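Local coordinates for putative sortase (Streptococcus pneumoniae, PDB 2W1J), which probably catalyses the transpeptidation that covalently joins pilin subunits into the pilus fibre of the pneumococcus, as a class C sortase, at residues 133-138 with 192-197; 67-72 with 122-127; 30-35 with 101-106; 94-99 with 161-166. All blocks are in the same frame, centred on the assembly; numbering follows the deposited sequence.

Contact 1: residues 133-138 with 192-197; sequences GDKFYV and HRIPYV
Tyr137 and Tyr196 swing their rings to one meeting point by different first torsions: CG of Tyr137 stands anti to its own carbonyl carbon (chi1 -59°), CG of Tyr196 anti to its backbone N (chi1 177°). The rings meet through one ortho-meta side of each, Tyr137 CE1 lying 3.8 Å from Tyr196 CE1 and 3.9 Å from Tyr196 CD1. Their planes are inclined at 61° with centroids 5.7 Å apart, an oblique aromatic pair. A second touch is purely aliphatic. The side chain of Lys135, fully extended beyond CG, crosses that of Ile194 at about a right angle, and Lys135 CE comes within 3.7 Å of Ile194 CD1; the methylenes of the lysine thus serve as hydrophobic surface while NZ continues past them. This is surface packing between side chains: even the nearest CA atoms, those of Lys135 and Ile194, are 9.3 Å apart. It joins strand 135-139 of the sortase beta fold to strand 185-194 and the residues that follow it. Strand 144-155 lies between these two strands in the sheet, with Ala146 against Tyr137, while strand 65-71 pairs with 135-139 on its other side.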
# COMPACT_ATOMS: atom_id res chain seq x y z
N GLY A 133 -12.88 -9.32 8.63
CA GLY A 133 -13.74 -9.94 7.62
C GLY A 133 -14.00 -9.06 6.40
O GLY A 133 -14.35 -9.57 5.34
N ASP A 134 -13.85 -7.75 6.53
CA ASP A 134 -14.00 -6.88 5.37
C ASP A 134 -12.90 -7.17 4.36
O ASP A 134 -11.78 -7.56 4.72
CB ASP A 134 -13.98 -5.39 5.75
CG ASP A 134 -15.23 -4.94 6.48
OD1 ASP A 134 -16.24 -5.68 6.48
OD2 ASP A 134 -15.20 -3.84 7.05
N LYS A 135 -13.20 -6.93 3.08
CA LYS A 135 -12.25 -7.18 2.00
C LYS A 135 -11.67 -5.89 1.41
O LYS A 135 -12.31 -4.83 1.41
CB LYS A 135 -12.91 -8.02 0.90
CG LYS A 135 -13.26 -9.45 1.38
CD LYS A 135 -13.85 -10.30 0.27
CE LYS A 135 -14.32 -11.64 0.80
NZ LYS A 135 -15.02 -12.42 -0.25
N PHE A 136 -10.44 -5.99 0.92
CA PHE A 136 -9.89 -4.94 0.10
C PHE A 136 -9.08 -5.55 -1.02
O PHE A 136 -8.74 -6.74 -0.98
CB PHE A 136 -9.12 -3.88 0.91
CG PHE A 136 -7.90 -4.39 1.64
CD1 PHE A 136 -6.65 -4.39 1.02
CD2 PHE A 136 -7.98 -4.79 2.96
CE1 PHE A 136 -5.51 -4.82 1.71
CE2 PHE A 136 -6.84 -5.20 3.66
CZ PHE A 136 -5.61 -5.21 3.03
N TYR A 137 -8.82 -4.76 -2.05
CA TYR A 137 -8.26 -5.27 -3.30
C TYR A 137 -7.08 -4.41 -3.69
O TYR A 137 -7.17 -3.18 -3.71
CB TYR A 137 -9.33 -5.29 -4.41
CG TYR A 137 -10.52 -6.14 -4.02
CD1 TYR A 137 -10.55 -7.50 -4.33
CD2 TYR A 137 -11.57 -5.60 -3.30
CE1 TYR A 137 -11.60 -8.29 -3.92
CE2 TYR A 137 -12.63 -6.38 -2.90
CZ TYR A 137 -12.64 -7.72 -3.22
OH TYR A 137 -13.68 -8.53 -2.83
N VAL A 138 -5.97 -5.06 -3.98
CA VAL A 138 -4.77 -4.36 -4.40
C VAL A 138 -4.57 -4.64 -5.88
O VAL A 138 -4.44 -5.80 -6.29
CB VAL A 138 -3.54 -4.83 -3.58
CG1 VAL A 138 -2.26 -4.14 -4.08
CG2 VAL A 138 -3.77 -4.56 -2.09
N HIS A 192 -5.07 -10.62 5.25
CA HIS A 192 -4.35 -11.74 4.63
C HIS A 192 -4.92 -12.01 3.25
O HIS A 192 -6.10 -11.79 2.98
CB HIS A 192 -4.36 -13.02 5.48
CG HIS A 192 -5.73 -13.54 5.80
ND1 HIS A 192 -6.52 -14.22 4.89
CD2 HIS A 192 -6.43 -13.50 6.95
CE1 HIS A 192 -7.66 -14.56 5.47
NE2 HIS A 192 -7.63 -14.13 6.72
N ARG A 193 -4.05 -12.51 2.38
CA ARG A 193 -4.42 -12.81 1.01
C ARG A 193 -5.48 -13.91 0.99
O ARG A 193 -5.39 -14.88 1.76
CB ARG A 193 -3.17 -13.27 0.27
CG ARG A 193 -3.35 -13.55 -1.21
CD ARG A 193 -3.46 -12.28 -2.03
NE ARG A 193 -3.60 -12.60 -3.45
CZ ARG A 193 -2.58 -12.90 -4.25
NH1 ARG A 193 -1.32 -12.87 -3.78
NH2 ARG A 193 -2.79 -13.20 -5.52
N ILE A 194 -6.48 -13.77 0.12
CA ILE A 194 -7.47 -14.82 -0.11
C ILE A 194 -7.63 -15.06 -1.60
O ILE A 194 -7.27 -14.22 -2.42
CB ILE A 194 -8.85 -14.45 0.50
CG1 ILE A 194 -9.43 -13.17 -0.13
CG2 ILE A 194 -8.73 -14.32 2.02
CD1 ILE A 194 -10.87 -12.86 0.30
N PRO A 195 -8.19 -16.21 -1.98
CA PRO A 195 -8.33 -16.46 -3.42
C PRO A 195 -9.28 -15.48 -4.09
O PRO A 195 -10.24 -14.98 -3.47
CB PRO A 195 -8.88 -17.89 -3.48
CG PRO A 195 -8.38 -18.52 -2.23
CD PRO A 195 -8.44 -17.42 -1.19
N TYR A 196 -9.02 -15.20 -5.36
CA TYR A 196 -9.81 -14.27 -6.14
C TYR A 196 -9.77 -14.72 -7.58
O TYR A 196 -8.69 -14.96 -8.13
CB TYR A 196 -9.17 -12.88 -6.08
CG TYR A 196 -9.86 -11.82 -6.91
CD1 TYR A 196 -10.99 -11.18 -6.44
CD2 TYR A 196 -9.37 -11.46 -8.16
CE1 TYR A 196 -11.63 -10.20 -7.19
CE2 TYR A 196 -10.00 -10.49 -8.92
CZ TYR A 196 -11.13 -9.86 -8.43
OH TYR A 196 -11.77 -8.90 -9.17
N VAL A 197 -10.93 -14.81 -8.20
CA VAL A 197 -11.00 -14.90 -9.65
C VAL A 197 -11.94 -13.81 -10.14
O VAL A 197 -13.10 -13.76 -9.75
CB VAL A 197 -11.48 -16.29 -10.12
CG1 VAL A 197 -11.76 -16.29 -11.61
CG2 VAL A 197 -10.43 -17.35 -9.76

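Contact 2: residues 67-72 with 122-127; sequences GHVEIP and KMFTDL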
# COMPACT_ATOMS: atom_id res chain seq x y z
N GLY A 67 -0.11 1.17 -8.77
CA GLY A 67 -1.39 0.45 -8.71
C GLY A 67 -2.40 1.25 -7.92
O GLY A 67 -2.29 2.47 -7.80
N HIS A 68 -3.42 0.57 -7.41
CA HIS A 68 -4.38 1.23 -6.54
C HIS A 68 -4.92 0.28 -5.50
O HIS A 68 -4.86 -0.94 -5.66
CB HIS A 68 -5.50 1.99 -7.27
CG HIS A 68 -6.21 1.23 -8.35
ND1 HIS A 68 -7.52 0.83 -8.23
CD2 HIS A 68 -5.83 0.90 -9.61
CE1 HIS A 68 -7.90 0.23 -9.35
NE2 HIS A 68 -6.90 0.26 -10.20
N VAL A 69 -5.38 0.86 -4.40
CA VAL A 69 -5.99 0.10 -3.32
C VAL A 69 -7.47 0.44 -3.26
O VAL A 69 -7.86 1.61 -3.13
CB VAL A 69 -5.30 0.38 -1.95
CG1 VAL A 69 -5.28 1.86 -1.61
CG2 VAL A 69 -5.91 -0.47 -0.85
N GLU A 70 -8.29 -0.59 -3.39
CA GLU A 70 -9.74 -0.46 -3.49
C GLU A 70 -10.37 -1.08 -2.25
O GLU A 70 -10.12 -2.25 -1.93
CB GLU A 70 -10.21 -1.19 -4.75
CG GLU A 70 -11.71 -1.07 -5.00
CD GLU A 70 -12.21 -2.01 -6.08
OE1 GLU A 70 -11.43 -2.83 -6.60
OE2 GLU A 70 -13.42 -1.91 -6.40
N ILE A 71 -11.19 -0.30 -1.54
CA ILE A 71 -11.84 -0.79 -0.34
C ILE A 71 -13.33 -0.50 -0.49
O ILE A 71 -13.83 0.55 -0.07
CB ILE A 71 -11.29 -0.13 0.94
CG1 ILE A 71 -9.76 0.03 0.89
CG2 ILE A 71 -11.76 -0.91 2.17
CD1 ILE A 71 -9.20 0.86 2.03
N PRO A 72 -14.05 -1.40 -1.16
CA PRO A 72 -15.43 -1.10 -1.56
C PRO A 72 -16.35 -0.71 -0.41
O PRO A 72 -17.20 0.17 -0.57
CB PRO A 72 -15.88 -2.40 -2.23
CG PRO A 72 -14.63 -2.97 -2.79
CD PRO A 72 -13.57 -2.65 -1.77
N LYS A 122 -10.69 12.54 1.50
CA LYS A 122 -10.91 11.62 2.61
C LYS A 122 -9.77 10.62 2.82
O LYS A 122 -9.52 10.21 3.94
CB LYS A 122 -12.27 10.92 2.50
CG LYS A 122 -12.41 10.03 1.29
CD LYS A 122 -13.83 9.49 1.15
CE LYS A 122 -13.86 8.29 0.23
NZ LYS A 122 -15.24 7.77 0.05
N MET A 123 -9.05 10.27 1.75
CA MET A 123 -7.94 9.32 1.85
C MET A 123 -8.35 8.12 2.71
O MET A 123 -9.31 7.43 2.37
CB MET A 123 -6.66 10.01 2.35
CG MET A 123 -6.19 11.18 1.48
SD MET A 123 -5.92 10.71 -0.24
CE MET A 123 -5.05 12.16 -0.83
N PHE A 124 -7.64 7.87 3.81
CA PHE A 124 -7.93 6.71 4.68
C PHE A 124 -8.72 7.09 5.95
O PHE A 124 -8.74 6.36 6.94
CB PHE A 124 -6.64 5.99 5.10
CG PHE A 124 -6.10 4.98 4.10
CD1 PHE A 124 -6.74 4.67 2.91
CD2 PHE A 124 -4.91 4.32 4.40
CE1 PHE A 124 -6.19 3.73 2.03
CE2 PHE A 124 -4.36 3.38 3.54
CZ PHE A 124 -5.00 3.08 2.36
N THR A 125 -9.40 8.23 5.93
CA THR A 125 -10.15 8.66 7.11
C THR A 125 -11.10 7.59 7.64
O THR A 125 -11.24 7.43 8.86
CB THR A 125 -10.93 9.96 6.83
OG1 THR A 125 -9.99 11.01 6.62
CG2 THR A 125 -11.84 10.32 8.02
N ASP A 126 -11.77 6.88 6.73
CA ASP A 126 -12.77 5.90 7.15
C ASP A 126 -12.19 4.51 7.46
O ASP A 126 -12.93 3.55 7.64
CB ASP A 126 -13.90 5.79 6.12
CG ASP A 126 -14.84 6.99 6.14
OD1 ASP A 126 -14.94 7.69 7.18
OD2 ASP A 126 -15.48 7.24 5.10
N LEU A 127 -10.87 4.41 7.55
CA LEU A 127 -10.26 3.13 7.93
C LEU A 127 -10.78 2.64 9.27
O LEU A 127 -10.84 1.43 9.51
CB LEU A 127 -8.74 3.25 7.98
CG LEU A 127 -7.94 2.20 7.22
CD1 LEU A 127 -8.33 2.07 5.74
CD2 LEU A 127 -6.44 2.49 7.35
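Val69 meets Phe124 at the rim of its ring, Val69 CG1 lying near the ring plane and 4.2 Å from Phe124 CZ. The two side chains come from opposite directions, one from strand 65-71 and the other from the loop that follows strand 108-113. With chi1 at 56°, CG1 of Val69 sits between its backbone N and carbonyl carbon and is the branch that reaches the ring. Two residues on, Ile71 points the same way, as alternation along a strand requires. Ile71 CD1 fits where Phe124 and Leu127 adjoin, 4.2 Å from Phe124 CE1 and 4.0 Å from Leu127 CD1, and its side chain crosses both others at about a right angle. The contact closes part of the hydrophobic interior of the sortase beta fold: Leu78 of strand 76-82 and Leu174 of strand 170-178 also pack on Phe124. The loop presents its side chains by folding on itself. A type II' turn runs from Lys122 to Thr125, and Lys122 O accepts from both Thr125 N and Thr125 OG1, the hydroxyl at 2.8 Å lying in the carbonyl plane on a lone pair. Beyond the turn, Leu127 lays CD1 4.0 Å above one face of the Phe124 ring, displaced toward its rim.

Contact 3: residues 30-35 with 101-106; sequences AFNDSL and LPIGGN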
# COMPACT_ATOMS: atom_id res chain seq x y z
N ALA A 30 12.19 -10.23 -7.97
CA ALA A 30 13.58 -10.23 -7.54
C ALA A 30 13.77 -9.24 -6.39
O ALA A 30 14.49 -9.52 -5.43
CB ALA A 30 14.51 -9.88 -8.70
N PHE A 31 13.16 -8.07 -6.51
CA PHE A 31 13.22 -7.07 -5.46
C PHE A 31 12.65 -7.60 -4.15
O PHE A 31 13.25 -7.44 -3.08
CB PHE A 31 12.47 -5.82 -5.94
CG PHE A 31 12.50 -4.68 -4.96
CD1 PHE A 31 11.61 -4.64 -3.90
CD2 PHE A 31 13.41 -3.64 -5.11
CE1 PHE A 31 11.62 -3.59 -3.00
CE2 PHE A 31 13.43 -2.59 -4.21
CZ PHE A 31 12.54 -2.56 -3.16
N ASN A 32 11.47 -8.21 -4.21
CA ASN A 32 10.89 -8.79 -3.00
C ASN A 32 11.71 -9.93 -2.42
O ASN A 32 11.87 -10.03 -1.20
CB ASN A 32 9.45 -9.25 -3.25
CG ASN A 32 8.45 -8.13 -3.06
OD1 ASN A 32 8.84 -6.98 -2.84
ND2 ASN A 32 7.16 -8.45 -3.16
N ASP A 33 12.25 -10.79 -3.28
CA ASP A 33 12.99 -11.94 -2.79
C ASP A 33 14.26 -11.53 -2.04
O ASP A 33 14.70 -12.23 -1.13
CB ASP A 33 13.36 -12.87 -3.95
CG ASP A 33 12.15 -13.58 -4.54
OD1 ASP A 33 11.04 -13.49 -4.00
OD2 ASP A 33 12.35 -14.27 -5.57
N SER A 34 14.83 -10.38 -2.40
CA SER A 34 16.07 -9.90 -1.79
C SER A 34 15.84 -8.72 -0.86
O SER A 34 16.78 -8.05 -0.44
CB SER A 34 17.09 -9.49 -2.86
OG SER A 34 16.64 -8.37 -3.60
N LEU A 35 14.58 -8.47 -0.52
CA LEU A 35 14.22 -7.29 0.26
C LEU A 35 15.00 -7.16 1.56
O LEU A 35 15.05 -8.09 2.37
CB LEU A 35 12.73 -7.32 0.58
CG LEU A 35 12.21 -6.16 1.43
CD1 LEU A 35 12.26 -4.86 0.65
CD2 LEU A 35 10.79 -6.46 1.90
N LEU A 101 6.98 -5.03 -2.09
CA LEU A 101 6.15 -4.50 -3.17
C LEU A 101 4.83 -5.25 -3.23
O LEU A 101 4.77 -6.45 -2.88
CB LEU A 101 6.86 -4.64 -4.50
CG LEU A 101 8.18 -3.88 -4.62
CD1 LEU A 101 8.85 -4.22 -5.94
CD2 LEU A 101 7.92 -2.38 -4.52
N PRO A 102 3.76 -4.57 -3.66
CA PRO A 102 2.41 -5.14 -3.59
C PRO A 102 2.15 -6.08 -4.77
O PRO A 102 1.35 -5.78 -5.66
CB PRO A 102 1.51 -3.90 -3.63
CG PRO A 102 2.30 -2.90 -4.43
CD PRO A 102 3.73 -3.13 -4.02
N ILE A 103 2.82 -7.23 -4.73
CA ILE A 103 2.63 -8.29 -5.71
C ILE A 103 2.28 -9.63 -5.06
O ILE A 103 2.11 -10.63 -5.75
CB ILE A 103 3.87 -8.47 -6.61
CG1 ILE A 103 5.09 -8.89 -5.78
CG2 ILE A 103 4.14 -7.18 -7.37
CD1 ILE A 103 6.31 -9.31 -6.60
N GLY A 104 2.15 -9.64 -3.74
CA GLY A 104 1.75 -10.85 -3.02
C GLY A 104 2.79 -11.95 -3.04
O GLY A 104 3.91 -11.76 -3.54
N GLY A 105 2.40 -13.09 -2.49
CA GLY A 105 3.28 -14.26 -2.38
C GLY A 105 3.43 -14.68 -0.93
O GLY A 105 3.21 -13.89 -0.01
N ASN A 106 3.80 -15.94 -0.71
CA ASN A 106 4.07 -16.39 0.66
C ASN A 106 5.20 -15.54 1.26
O ASN A 106 6.09 -15.08 0.55
CB ASN A 106 4.41 -17.88 0.65
CG ASN A 106 4.25 -18.54 2.01
OD1 ASN A 106 3.67 -17.97 2.94
ND2 ASN A 106 4.75 -19.77 2.13
O HOH W 1 6.70 -11.37 -3.52
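Leu101 has both its backbone N and its backbone O bonded by the side-chain amide of Asn32, which ties the end of helix 18-33 to the loop after strand 93-95 of the sortase beta fold. Leu101 N donates to Asn32 OD1 at 2.8 Å, in the carbonyl plane on a lone pair, although the N-H points only moderately straight at it (148°). Asn32 ND2 returns a bond to Leu101 O at 3.1 Å that is nearly linear (172°) and lies in the plane of its own amide. This pair of bonds fixes the rotation of the amide. Leu101 CD1 lies obliquely to the Phe31 ring, 3.5 Å from Phe31 CD1, the ring being brought there with Phe31 CG anti to its own backbone N (chi1 -178°). Pro102 centres an inverse gamma turn, in which Ile103 N bonds back to Leu101 O, reaching that oxygen from the same face as Asn32 ND2. Ile103 then faces the amide, with Ile103 CG1 3.4 Å from Asn32 ND2, and also packs on Met25 and Ala28 of the helix. At Gly104 the link passes through a water, which accepts from Asn32 ND2 at 3.0 Å and donates to Gly104 O at 2.8 Å.

Contact 4: residues 94-99 with 161-166; sequences GHLEGT and DDLLIV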
# COMPACT_ATOMS: atom_id res chain seq x y z
N GLY A 94 0.76 6.04 -0.29
CA GLY A 94 2.18 5.79 -0.51
C GLY A 94 2.59 4.41 -0.01
O GLY A 94 2.15 3.96 1.04
N HIS A 95 3.44 3.75 -0.77
CA HIS A 95 3.99 2.47 -0.34
C HIS A 95 5.14 2.72 0.63
O HIS A 95 6.04 3.52 0.35
CB HIS A 95 4.47 1.70 -1.55
CG HIS A 95 5.21 0.45 -1.20
ND1 HIS A 95 6.59 0.37 -1.20
CD2 HIS A 95 4.76 -0.76 -0.79
CE1 HIS A 95 6.95 -0.83 -0.81
NE2 HIS A 95 5.86 -1.54 -0.55
N LEU A 96 5.13 2.03 1.77
CA LEU A 96 6.16 2.19 2.78
C LEU A 96 7.45 1.49 2.38
O LEU A 96 7.54 0.26 2.35
CB LEU A 96 5.67 1.69 4.13
CG LEU A 96 6.53 1.97 5.37
CD1 LEU A 96 6.76 3.47 5.57
CD2 LEU A 96 5.90 1.37 6.61
N GLU A 97 8.48 2.28 2.06
CA GLU A 97 9.74 1.70 1.62
C GLU A 97 10.35 0.86 2.73
O GLU A 97 10.28 1.22 3.91
CB GLU A 97 10.71 2.80 1.17
CG GLU A 97 11.98 2.25 0.53
CD GLU A 97 12.83 3.31 -0.16
OE1 GLU A 97 12.51 4.52 -0.04
OE2 GLU A 97 13.83 2.93 -0.82
N GLY A 98 10.90 -0.29 2.36
CA GLY A 98 11.36 -1.27 3.34
C GLY A 98 10.39 -2.43 3.48
O GLY A 98 10.75 -3.47 4.02
N THR A 99 9.15 -2.26 3.00
CA THR A 99 8.17 -3.34 3.00
C THR A 99 8.06 -3.95 1.60
O THR A 99 8.57 -3.39 0.62
CB THR A 99 6.78 -2.89 3.55
OG1 THR A 99 6.07 -2.09 2.60
CG2 THR A 99 6.96 -2.15 4.87
N ASP A 161 7.24 -3.28 14.48
CA ASP A 161 7.23 -4.74 14.60
C ASP A 161 6.11 -5.37 13.78
O ASP A 161 6.28 -6.43 13.17
CB ASP A 161 7.07 -5.16 16.06
CG ASP A 161 8.29 -4.85 16.92
OD1 ASP A 161 9.34 -4.45 16.36
OD2 ASP A 161 8.20 -5.00 18.16
N ASP A 162 4.94 -4.74 13.77
CA ASP A 162 3.76 -5.30 13.14
C ASP A 162 3.72 -5.02 11.64
O ASP A 162 2.73 -5.37 10.99
CB ASP A 162 2.50 -4.75 13.78
CG ASP A 162 2.48 -4.97 15.27
OD1 ASP A 162 2.38 -6.14 15.69
OD2 ASP A 162 2.58 -3.99 16.03
N LEU A 163 4.76 -4.37 11.12
CA LEU A 163 4.83 -3.99 9.71
C LEU A 163 5.81 -4.86 8.93
O LEU A 163 5.98 -4.66 7.73
CB LEU A 163 5.26 -2.53 9.58
CG LEU A 163 4.32 -1.53 10.27
CD1 LEU A 163 4.84 -0.11 10.08
CD2 LEU A 163 2.90 -1.66 9.75
N LEU A 164 6.46 -5.79 9.61
CA LEU A 164 7.51 -6.60 8.99
C LEU A 164 6.95 -7.90 8.44
O LEU A 164 5.85 -8.33 8.80
CB LEU A 164 8.60 -6.89 10.02
CG LEU A 164 9.29 -5.64 10.58
CD1 LEU A 164 10.34 -6.06 11.60
CD2 LEU A 164 9.92 -4.80 9.47
N ILE A 165 7.71 -8.56 7.58
CA ILE A 165 7.29 -9.84 7.02
C ILE A 165 7.08 -10.86 8.13
O ILE A 165 7.90 -10.97 9.04
CB ILE A 165 8.33 -10.36 6.00
CG1 ILE A 165 8.29 -9.49 4.74
CG2 ILE A 165 8.08 -11.82 5.66
CD1 ILE A 165 9.47 -9.72 3.81
N VAL A 166 5.98 -11.60 8.04
CA VAL A 166 5.76 -12.76 8.88
C VAL A 166 5.92 -13.99 7.99
O VAL A 166 5.14 -14.19 7.07
CB VAL A 166 4.35 -12.76 9.50
CG1 VAL A 166 4.17 -13.94 10.44
CG2 VAL A 166 4.09 -11.43 10.23
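Leu96 O, beside the Leu96-Leu163 packing, is gripped twice from Thr99. The hydroxyl OG1 of Thr99 donates to Leu96 O at 2.8 Å, in the carbonyl plane on a lone pair, and Thr99 N donates to the same Leu96 O at 3.1 Å. The second of these bonds closes a type II turn from Leu96 to Thr99, with Gly98 at positive phi in its third position. A chi1 of 75° sets OG1 between the threonine's own N and carbonyl carbon, turned in toward the turn, and leaves CG2 to face the other segment. That methyl, Thr99 CG2, lies 3.9 Å from Leu163 O, a van der Waals touch. The apolar part of the contact is a leucine pair: CD2 of Leu96 meets CD1 of Leu163 at 3.9 Å, the two side chains crossing at about a right angle. Leu96 extends toward its partner with CG anti to the backbone N (chi1 -170°). Val111 of strand 108-113 packs on both leucines, and Leu188 of strand 185-194 also touches Leu163, which ties the loop after strand 144-155 to the sheet of the sortase fold. Nearby, Asn37 links the two segments through its amide, accepting from Ile165 N and donating to Gly98 O. Leu96 O is satisfied within the turn, while Thr99 OG1 also accepts from Val111 N; the direct contact is therefore van der Waals, methyl on methyl and methyl on carbonyl oxygen, with the polar link between the segments made through Asn37.

How the contacts relate
Contacts 1 and 2 meet along neighbouring strands 135-139 and 65-71, their centres about 14 Å apart, with Tyr137 N probably bonded to Glu70 O. Contacts 3 and 4 are closer, about 11 Å between centres, and touch where Leu35 lies against Gly98 and Ile165. Contact 2 lies across the chain's centre from contacts 3 and 4, about 22 and 18 Å away between centres. Along the chain, contacts 2 and 3 cross each other and both close before contact 1 opens, while contact 4 crosses all three others. Contacts 1, 2 and 4 reach one mixed sheet; the crossing contacts thus join distant parts of the chain, loops and helix 18-33 included, around the sortase domain.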